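Local atomic coordinates of B12-binding domain-containing protein (Kitasatospora setae, PDB entry 6WTE), a protein that binds cobalamin and a [4Fe-4S] cluster and acts as a methyltransferase of the radical S-adenosylmethionine superfamily, using non-radical chemistry. Residues V430-A433 with P434-S438; C475-P479 with G480-D484. One frame throughout, in Å; residues are numbered along the deposited sequence.

Contact 1. Residues V430-A433 with P434-S438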
ATOM      1  N   VAL A 430     -12.798   5.247  28.043  1.00 18.14           N
ATOM      2  CA  VAL A 430     -13.421   4.716  29.257  1.00 16.21           C
ATOM      3  C   VAL A 430     -14.218   3.438  29.007  1.00 17.52           C
ATOM      4  O   VAL A 430     -14.687   2.798  29.954  1.00 20.57           O
ATOM      5  CB  VAL A 430     -14.339   5.770  29.910  1.00 17.72           C
ATOM      6  CG1 VAL A 430     -13.549   7.027  30.281  1.00 19.48           C
ATOM      7  CG2 VAL A 430     -15.504   6.107  28.990  1.00 20.00           C
ATOM      8  N   ARG A 431     -14.402   3.061  27.747  1.00 17.34           N
ATOM      9  CA  ARG A 431     -15.202   1.891  27.415  0.50 17.59           C
ATOM     10  C   ARG A 431     -14.712   1.320  26.094  1.00 15.60           C
ATOM     11  O   ARG A 431     -13.932   1.945  25.378  1.00 16.82           O
ATOM     12  CB  ARG A 431     -16.689   2.249  27.324  0.50 18.60           C
ATOM     13  CG  ARG A 431     -16.939   3.394  26.364  0.50 17.59           C
ATOM     14  CD  ARG A 431     -18.401   3.774  26.258  0.50 18.98           C
ATOM     15  NE  ARG A 431     -18.539   5.001  25.484  0.50 19.08           N
ATOM     16  CZ  ARG A 431     -18.619   6.213  26.018  0.50 17.89           C
ATOM     17  NH1 ARG A 431     -18.594   6.363  27.334  0.50 21.44           N
ATOM     18  NH2 ARG A 431     -18.732   7.276  25.234  0.50 21.74           N
ATOM     19  N   THR A 432     -15.182   0.119  25.775  1.00 17.76           N
ATOM     20  CA  THR A 432     -14.912  -0.435  24.457  1.00 17.46           C
ATOM     21  C   THR A 432     -16.058  -0.075  23.511  1.00 18.44           C
ATOM     22  O   THR A 432     -17.109   0.422  23.923  1.00 22.13           O
ATOM     23  CB  THR A 432     -14.711  -1.951  24.515  1.00 20.51           C
ATOM     24  OG1 THR A 432     -14.091  -2.397  23.296  1.00 21.19           O
ATOM     25  CG2 THR A 432     -16.044  -2.660  24.689  1.00 23.75           C
ATOM     26  N   ALA A 433     -15.831  -0.296  22.224  1.00 17.20           N
ATOM     27  CA  ALA A 433     -16.839   0.017  21.229  1.00 15.94           C
ATOM     28  C   ALA A 433     -17.296  -1.255  20.531  1.00 16.79           C
ATOM     29  O   ALA A 433     -16.494  -2.173  20.330  1.00 15.69           O
ATOM     30  CB  ALA A 433     -16.297   1.009  20.194  1.00 16.10           C
ATOM     31  N   PRO A 434     -18.570  -1.343  20.144  1.00 16.20           N
ATOM     32  CA  PRO A 434     -19.032  -2.542  19.437  1.00 15.61           C
ATOM     33  C   PRO A 434     -18.206  -2.803  18.187  1.00 14.52           C
ATOM     34  O   PRO A 434     -17.808  -1.880  17.474  1.00 14.01           O
ATOM     35  CB  PRO A 434     -20.488  -2.214  19.085  1.00 15.07           C
ATOM     36  CG  PRO A 434     -20.909  -1.212  20.114  1.00 15.82           C
ATOM     37  CD  PRO A 434     -19.670  -0.398  20.415  1.00 15.01           C
ATOM     38  N   GLY A 435     -17.947  -4.076  17.931  1.00 15.08           N
ATOM     39  CA  GLY A 435     -17.255  -4.474  16.728  1.00 13.98           C
ATOM     40  C   GLY A 435     -15.747  -4.435  16.813  1.00 14.40           C
ATOM     41  O   GLY A 435     -15.087  -4.974  15.920  1.00 13.40           O
ATOM     42  N   LEU A 436     -15.189  -3.810  17.850  1.00 14.11           N
ATOM     43  CA  LEU A 436     -13.748  -3.796  18.063  1.00 15.35           C
ATOM     44  C   LEU A 436     -13.263  -5.194  18.428  1.00 16.19           C
ATOM     45  O   LEU A 436     -13.873  -5.880  19.252  1.00 21.15           O
ATOM     46  CB  LEU A 436     -13.416  -2.810  19.180  1.00 15.89           C
ATOM     47  CG  LEU A 436     -12.100  -2.057  19.236  1.00 25.20           C
ATOM     48  CD1 LEU A 436     -11.855  -1.380  17.911  1.00 20.79           C
ATOM     49  CD2 LEU A 436     -12.214  -1.029  20.334  1.00 19.01           C
ATOM     50  N   GLN A 437     -12.143  -5.608  17.839  1.00 13.68           N
ATOM     51  CA  GLN A 437     -11.664  -6.970  18.025  1.00 16.82           C
ATOM     52  C   GLN A 437     -10.152  -7.013  17.853  1.00 15.16           C
ATOM     53  O   GLN A 437      -9.582  -6.277  17.045  1.00 14.21           O
ATOM     54  CB  GLN A 437     -12.329  -7.929  17.023  1.00 19.23           C
ATOM     55  CG  GLN A 437     -12.157  -9.425  17.312  1.00 26.57           C
ATOM     56  CD  GLN A 437     -10.850 -10.016  16.775  1.00 18.35           C
ATOM     57  OE1 GLN A 437     -10.179  -9.422  15.932  1.00 15.60           O
ATOM     58  NE2 GLN A 437     -10.496 -11.197  17.265  1.00 20.61           N
ATOM     59  N   SER A 438      -9.515  -7.902  18.610  1.00 15.82           N
ATOM     60  CA  SER A 438      -8.122  -8.254  18.370  1.00 15.57           C
ATOM     61  C   SER A 438      -7.894  -9.673  18.858  1.00 17.35           C
ATOM     62  O   SER A 438      -8.376 -10.049  19.930  1.00 19.06           O
ATOM     63  CB  SER A 438      -7.146  -7.309  19.075  1.00 17.46           C
ATOM     64  OG  SER A 438      -5.812  -7.693  18.780  1.00 17.05           O
TER
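A type II beta turn from A433 to L436 reverses the chain here, with P434 and G435 at its two corners. One backbone bond closes it: L436 N gives its hydrogen to A433 O at 3.2 Å, nearly straight at 162°. P434 suits the first corner because its ring already holds phi near the value needed there. At the second corner G435 has phi +85°, where any CB would collide with the carbonyl O of P434, which is why glycine fits. The A433 methyl lies alongside the proline ring, A433 CB being 3.7 Å from P434 CD. Across the mouth of the turn, the side chains of T432, just before it, and L436, its last residue, run alongside each other in opposite senses, and T432 OG1 comes within 3.8 Å of L436 CD2. This is a van der Waals touch only; the hydroxyl is hydrogen-bonded to I445 O. The backbone of L436 sets its CB 3.3 Å from A433 O, and CG, anti to the backbone N (chi1 -150°), carries CD2 toward T432. The turn lies near the surface, between helix 418-427 and the short strand 436-437. A433 and L436 both rest on C427 of that helix; A433 also meets Q426 and L436 meets I423, while strand 436-437 pairs antiparallel with 475-476.

Contact 2. Residues C475-P479 with G480-D484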
ATOM      1  N   CYS A 475      -9.003  -4.340  15.107  1.00 12.10           N
ATOM      2  CA  CYS A 475      -9.849  -4.520  13.933  1.00 12.41           C
ATOM      3  C   CYS A 475     -11.281  -4.122  14.248  1.00 12.16           C
ATOM      4  O   CYS A 475     -11.687  -4.047  15.410  1.00 12.49           O
ATOM      5  CB  CYS A 475      -9.857  -5.974  13.451  1.00 12.51           C
ATOM      6  SG  CYS A 475      -8.220  -6.583  13.015  1.00 19.26           S
ATOM      7  N   TYR A 476     -12.045  -3.885  13.184  1.00 11.99           N
ATOM      8  CA  TYR A 476     -13.492  -3.761  13.253  1.00 12.37           C
ATOM      9  C   TYR A 476     -14.121  -4.848  12.394  1.00 12.61           C
ATOM     10  O   TYR A 476     -13.651  -5.126  11.286  1.00 12.06           O
ATOM     11  CB  TYR A 476     -13.989  -2.395  12.765  1.00 11.97           C
ATOM     12  CG  TYR A 476     -15.499  -2.283  12.829  1.00 14.25           C
ATOM     13  CD1 TYR A 476     -16.134  -1.872  13.991  1.00 12.58           C
ATOM     14  CD2 TYR A 476     -16.292  -2.614  11.731  1.00 13.90           C
ATOM     15  CE1 TYR A 476     -17.506  -1.781  14.068  1.00 13.17           C
ATOM     16  CE2 TYR A 476     -17.668  -2.529  11.795  1.00 12.50           C
ATOM     17  CZ  TYR A 476     -18.274  -2.108  12.967  1.00 12.84           C
ATOM     18  OH  TYR A 476     -19.642  -2.026  13.033  1.00 13.74           O
ATOM     19  N   PHE A 477     -15.174  -5.463  12.920  1.00 13.25           N
ATOM     20  CA  PHE A 477     -15.987  -6.408  12.173  1.00 12.94           C
ATOM     21  C   PHE A 477     -17.422  -6.255  12.649  1.00 13.31           C
ATOM     22  O   PHE A 477     -17.680  -6.316  13.852  1.00 13.68           O
ATOM     23  CB  PHE A 477     -15.491  -7.842  12.378  1.00 18.18           C
ATOM     24  CG  PHE A 477     -16.082  -8.832  11.423  1.00 18.46           C
ATOM     25  CD1 PHE A 477     -15.999  -8.631  10.051  1.00 16.17           C
ATOM     26  CD2 PHE A 477     -16.712  -9.971  11.896  1.00 20.09           C
ATOM     27  CE1 PHE A 477     -16.540  -9.545   9.167  1.00 17.84           C
ATOM     28  CE2 PHE A 477     -17.258 -10.893  11.012  1.00 24.11           C
ATOM     29  CZ  PHE A 477     -17.170 -10.680   9.650  1.00 24.07           C
ATOM     30  N   SER A 478     -18.334  -6.054  11.710  1.00 13.25           N
ATOM     31  CA  SER A 478     -19.713  -5.740  12.047  1.00 13.59           C
ATOM     32  C   SER A 478     -20.288  -6.768  13.017  1.00 14.18           C
ATOM     33  O   SER A 478     -20.260  -7.972  12.726  1.00 14.37           O
ATOM     34  CB  SER A 478     -20.574  -5.705  10.790  1.00 13.51           C
ATOM     35  OG  SER A 478     -21.935  -5.565  11.165  1.00 14.30           O
ATOM     36  N   PRO A 479     -20.838  -6.340  14.155  1.00 14.52           N
ATOM     37  CA  PRO A 479     -21.546  -7.288  15.025  1.00 15.15           C
ATOM     38  C   PRO A 479     -22.712  -7.979  14.336  1.00 15.66           C
ATOM     39  O   PRO A 479     -23.155  -9.034  14.806  1.00 17.04           O
ATOM     40  CB  PRO A 479     -22.016  -6.406  16.191  1.00 16.58           C
ATOM     41  CG  PRO A 479     -21.018  -5.279  16.216  1.00 15.70           C
ATOM     42  CD  PRO A 479     -20.702  -5.010  14.769  1.00 14.37           C
ATOM     43  N   GLY A 480     -23.228  -7.419  13.241  1.00 15.16           N
ATOM     44  CA  GLY A 480     -24.261  -8.107  12.482  1.00 15.42           C
ATOM     45  C   GLY A 480     -23.808  -9.405  11.844  1.00 17.74           C
ATOM     46  O   GLY A 480     -24.657 -10.173  11.374  1.00 19.48           O
ATOM     47  N   LEU A 481     -22.502  -9.667  11.806  1.00 15.15           N
ATOM     48  CA  LEU A 481     -21.969 -10.876  11.193  1.00 20.77           C
ATOM     49  C   LEU A 481     -21.461 -11.892  12.207  1.00 26.26           C
ATOM     50  O   LEU A 481     -20.931 -12.933  11.805  1.00 28.66           O
ATOM     51  CB  LEU A 481     -20.839 -10.526  10.217  1.00 21.05           C
ATOM     52  CG  LEU A 481     -21.233  -9.763   8.953  1.00 21.11           C
ATOM     53  CD1 LEU A 481     -20.041  -9.614   8.016  1.00 19.06           C
ATOM     54  CD2 LEU A 481     -22.378 -10.464   8.251  1.00 17.73           C
ATOM     55  N   LEU A 482     -21.605 -11.626  13.498  1.00 23.05           N
ATOM     56  CA  LEU A 482     -21.125 -12.568  14.493  1.00 31.89           C
ATOM     57  C   LEU A 482     -22.290 -13.265  15.187  1.00 36.77           C
ATOM     58  O   LEU A 482     -23.383 -12.702  15.295  1.00 40.82           O
ATOM     59  CB  LEU A 482     -20.253 -11.874  15.546  1.00 36.39           C
ATOM     60  CG  LEU A 482     -18.906 -11.333  15.057  1.00 36.18           C
ATOM     61  CD1 LEU A 482     -18.048 -10.889  16.232  1.00 39.31           C
ATOM     62  CD2 LEU A 482     -18.181 -12.377  14.225  1.00 33.33           C
ATOM     63  N   PRO A 483     -22.085 -14.493  15.676  1.00 45.06           N
ATOM     64  CA  PRO A 483     -23.110 -15.133  16.513  1.00 48.90           C
ATOM     65  C   PRO A 483     -23.328 -14.372  17.810  1.00 50.02           C
ATOM     66  O   PRO A 483     -22.682 -13.347  18.048  1.00 48.96           O
ATOM     67  CB  PRO A 483     -22.535 -16.532  16.772  1.00 46.28           C
ATOM     68  CG  PRO A 483     -21.532 -16.745  15.677  1.00 47.57           C
ATOM     69  CD  PRO A 483     -20.954 -15.394  15.398  1.00 46.61           C
ATOM     70  N   ASP A 484     -24.234 -14.853  18.652  1.00 52.73           N
ATOM     71  CA  ASP A 484     -24.493 -14.176  19.913  1.00 54.89           C
ATOM     72  C   ASP A 484     -23.236 -14.200  20.779  1.00 54.34           C
ATOM     73  O   ASP A 484     -22.590 -15.250  20.896  1.00 55.83           O
ATOM     74  CB  ASP A 484     -25.660 -14.829  20.649  1.00 60.43           C
ATOM     75  CG  ASP A 484     -27.006 -14.460  20.049  1.00 66.70           C
ATOM     76  OD1 ASP A 484     -27.028 -13.725  19.038  1.00 59.58           O
ATOM     77  OD2 ASP A 484     -28.045 -14.900  20.591  1.00 73.61           O
TER
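The F477 ring has the methyl L482 CD2 at its edge, in the ring plane, 3.7 Å from F477 CD2. L481 CD1 sits oblique to the ring, neither over a face nor at an edge, 3.5 Å from F477 CZ; the side chains of F477 and L481 as a whole cross at about a right angle. Elsewhere the ring meets that of W495 with the planes at about 45°, and it also touches L409 of strand 404-412. A chi1 of -168°, turning the ring away from its own N, sets it against both leucines. Replacing F477 by an alanine is likely to leave L481 CD1 and L482 CD2 without the ring they share and to open a gap beside W495. Following F477, the chain winds into a short 3-10 segment: L481 N bonds S478 O at 3.0 Å, and L482 N bonds P479 O at 3.3 Å. In an ST turn, S478 OG accepts from G480 N at 3.1 Å, a bent bond of 140°, and is also hydrogen-bonded to E385 O. Since a carbonyl can only accept, the serine must donate to E385 while receiving from G480, so one buried hydroxyl acts as donor and acceptor at once and ties the start of the turn to a neighbouring loop.

Overall arrangement
Contact 1 closes before contact 2 opens along the chain, and their centres lie about 11 Å apart, on the same side of the chain's centre and about 26 Å from it. The link between them is antiparallel pairing of strands 436-437 and 475-476: Q437 O and C475 N are 2.8 Å apart, G435 O and F477 N 3.0 Å, both probable hydrogen bonds. P434 O also packs on Y476 CE1. Strand 475-476 in turn pairs antiparallel with 404-412, joining both contacts to the sheet of the radical SAM core. Helix 418-427 packs on A433 and L436 of contact 1 and Y476 of contact 2. Both contacts lie away from the cobalamin and cluster sites and shape peripheral turns of this sheet.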